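Local coordinates for protein MDM10 isoform 1 (Saccharomyces cerevisiae, PDB 7BTX) that forms part of the ERMES complex tethering the endoplasmic reticulum to mitochondria and takes part in late assembly of the outer-membrane TOM translocase, at residues Gly433-Arg436 with Gly437-Ile440. Residues are numbered along the deposited sequence; the frame is centred on the assembly and turned at random.
Sequences GKWR and GFLI
A tight beta-hairpin turn in the mitochondrial outer-membrane beta-barrel of MDM10 brings Gly433 back against Ile440 and Trp435 alongside Phe438, with Arg436 and Gly437 at its apex. Gly433 and Ile440 form an antiparallel hydrogen-bonded pair at the base. Gly433 N donates to Ile440 O over 2.7 Å, nearly straight at the hydrogen, and Ile440 N returns a bond of 3.0 Å to Gly433 O. That same carbonyl oxygen also receives a CA-H...O contact from Leu439 CA at 3.4 Å, so two donors of the returning strand converge on it. Nearer the apex, beyond the paired residues of the ladder, Trp435 N makes a weak bond of 3.2 Å to Phe438 O, the N-H bent well off the line to the oxygen (132°).

Trp435 and Phe438 project side by side in the same direction. The benzo edge of the indole makes the touch, with Phe438 CD2 near the indole plane, 3.5 Å from Trp435 CE3. The two rings are inclined at 32° in an oblique aromatic pair. Phe438 turns its CG away from its own carbonyl carbon and beside its backbone N (chi1 -62°), which carries CD2 to the indole edge. Lys434 and Leu439, a non-hydrogen-bonded pair, meet more loosely where Lys434 CG comes within 4.2 Å of Leu439 CD1.

The turn connects strand 426-434 to strand 439-447, the last long strand of the modelled chain. On one flank Lys434 bonds through its backbone to Thr413 at the start of strand 413-420; on the other, Gly437 and Leu439 make backbone hydrogen bonds to Ser492 and Gln490, and the Phe438 ring meets Tyr491, so the C-terminal segment, including short strand 491-492, runs beside the hairpin.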
ATOM      1  N   GLY D 433      14.924 -26.852   6.873  1.00 47.57           N
ATOM      2  CA  GLY D 433      15.292 -27.971   6.035  1.00 47.57           C
ATOM      3  C   GLY D 433      16.048 -27.556   4.795  1.00 47.57           C
ATOM      4  O   GLY D 433      15.509 -26.849   3.942  1.00 47.57           O
ATOM      5  N   LYS D 434      17.295 -27.986   4.679  1.00 54.34           N
ATOM      6  CA  LYS D 434      18.114 -27.675   3.521  1.00 54.34           C
ATOM      7  C   LYS D 434      18.076 -28.821   2.521  1.00 54.34           C
ATOM      8  O   LYS D 434      17.709 -29.950   2.836  1.00 54.34           O
ATOM      9  CB  LYS D 434      19.555 -27.385   3.941  1.00 54.34           C
ATOM     10  CG  LYS D 434      20.219 -26.285   3.139  1.00 54.34           C
ATOM     11  CD  LYS D 434      21.688 -26.154   3.487  1.00 54.34           C
ATOM     12  CE  LYS D 434      22.481 -27.348   2.993  1.00 54.34           C
ATOM     13  NZ  LYS D 434      23.934 -27.201   3.282  1.00 54.34           N
ATOM     14  N   TRP D 435      18.469 -28.505   1.297  1.00 59.21           N
ATOM     15  CA  TRP D 435      18.513 -29.451   0.193  1.00 59.21           C
ATOM     16  C   TRP D 435      19.647 -29.013  -0.721  1.00 59.21           C
ATOM     17  O   TRP D 435      20.623 -28.431  -0.237  1.00 59.21           O
ATOM     18  CB  TRP D 435      17.174 -29.532  -0.538  1.00 59.21           C
ATOM     19  CG  TRP D 435      16.967 -30.854  -1.216  1.00 59.21           C
ATOM     20  CD1 TRP D 435      17.534 -32.042  -0.873  1.00 59.21           C
ATOM     21  CD2 TRP D 435      16.170 -31.111  -2.375  1.00 59.21           C
ATOM     22  NE1 TRP D 435      17.126 -33.028  -1.731  1.00 59.21           N
ATOM     23  CE2 TRP D 435      16.288 -32.481  -2.666  1.00 59.21           C
ATOM     24  CE3 TRP D 435      15.359 -30.316  -3.189  1.00 59.21           C
ATOM     25  CZ2 TRP D 435      15.627 -33.075  -3.735  1.00 59.21           C
ATOM     26  CZ3 TRP D 435      14.704 -30.906  -4.250  1.00 59.21           C
ATOM     27  CH2 TRP D 435      14.841 -32.272  -4.514  1.00 59.21           C
ATOM     28  N   ARG D 436      19.584 -29.383  -2.002  1.00 61.83           N
ATOM     29  CA  ARG D 436      20.559 -28.926  -2.987  1.00 61.83           C
ATOM     30  C   ARG D 436      20.641 -27.403  -3.027  1.00 61.83           C
ATOM     31  O   ARG D 436      21.686 -26.818  -2.724  1.00 61.83           O
ATOM     32  CB  ARG D 436      20.194 -29.477  -4.364  1.00 61.83           C
ATOM     33  CG  ARG D 436      21.378 -29.721  -5.278  1.00 61.83           C
ATOM     34  CD  ARG D 436      20.992 -30.607  -6.449  1.00 61.83           C
ATOM     35  NE  ARG D 436      20.740 -31.987  -6.041  1.00 61.83           N
ATOM     36  CZ  ARG D 436      19.533 -32.538  -5.961  1.00 61.83           C
ATOM     37  NH1 ARG D 436      18.454 -31.827  -6.255  1.00 61.83           N
ATOM     38  NH2 ARG D 436      19.404 -33.801  -5.580  1.00 61.83           N
ATOM     39  N   GLY D 437      19.542 -26.743  -3.373  1.00 49.23           N
ATOM     40  CA  GLY D 437      19.552 -25.296  -3.431  1.00 49.23           C
ATOM     41  C   GLY D 437      18.425 -24.665  -2.650  1.00 49.23           C
ATOM     42  O   GLY D 437      18.392 -23.447  -2.471  1.00 49.23           O
ATOM     43  N   PHE D 438      17.504 -25.488  -2.169  1.00 46.66           N
ATOM     44  CA  PHE D 438      16.316 -25.003  -1.490  1.00 46.66           C
ATOM     45  C   PHE D 438      16.549 -24.926   0.011  1.00 46.66           C
ATOM     46  O   PHE D 438      17.480 -25.525   0.548  1.00 46.66           O
ATOM     47  CB  PHE D 438      15.126 -25.905  -1.793  1.00 46.66           C
ATOM     48  CG  PHE D 438      14.752 -25.942  -3.239  1.00 46.66           C
ATOM     49  CD1 PHE D 438      13.875 -25.012  -3.761  1.00 46.66           C
ATOM     50  CD2 PHE D 438      15.278 -26.906  -4.080  1.00 46.66           C
ATOM     51  CE1 PHE D 438      13.528 -25.043  -5.092  1.00 46.66           C
ATOM     52  CE2 PHE D 438      14.937 -26.941  -5.413  1.00 46.66           C
ATOM     53  CZ  PHE D 438      14.060 -26.008  -5.918  1.00 46.66           C
ATOM     54  N   LEU D 439      15.688 -24.165   0.684  1.00 42.40           N
ATOM     55  CA  LEU D 439      15.781 -24.008   2.133  1.00 42.40           C
ATOM     56  C   LEU D 439      14.410 -23.598   2.648  1.00 42.40           C
ATOM     57  O   LEU D 439      13.995 -22.457   2.440  1.00 42.40           O
ATOM     58  CB  LEU D 439      16.844 -22.978   2.497  1.00 42.40           C
ATOM     59  CG  LEU D 439      17.297 -22.813   3.948  1.00 42.40           C
ATOM     60  CD1 LEU D 439      18.769 -22.476   3.953  1.00 42.40           C
ATOM     61  CD2 LEU D 439      16.531 -21.720   4.671  1.00 42.40           C
ATOM     62  N   ILE D 440      13.725 -24.508   3.328  1.00 41.99           N
ATOM     63  CA  ILE D 440      12.426 -24.236   3.932  1.00 41.99           C
ATOM     64  C   ILE D 440      12.642 -24.007   5.419  1.00 41.99           C
ATOM     65  O   ILE D 440      13.443 -24.705   6.047  1.00 41.99           O
ATOM     66  CB  ILE D 440      11.453 -25.401   3.671  1.00 41.99           C
ATOM     67  CG1 ILE D 440      11.350 -25.669   2.175  1.00 41.99           C
ATOM     68  CG2 ILE D 440      10.062 -25.079   4.171  1.00 41.99           C
ATOM     69  CD1 ILE D 440      10.639 -26.947   1.844  1.00 41.99           C
TER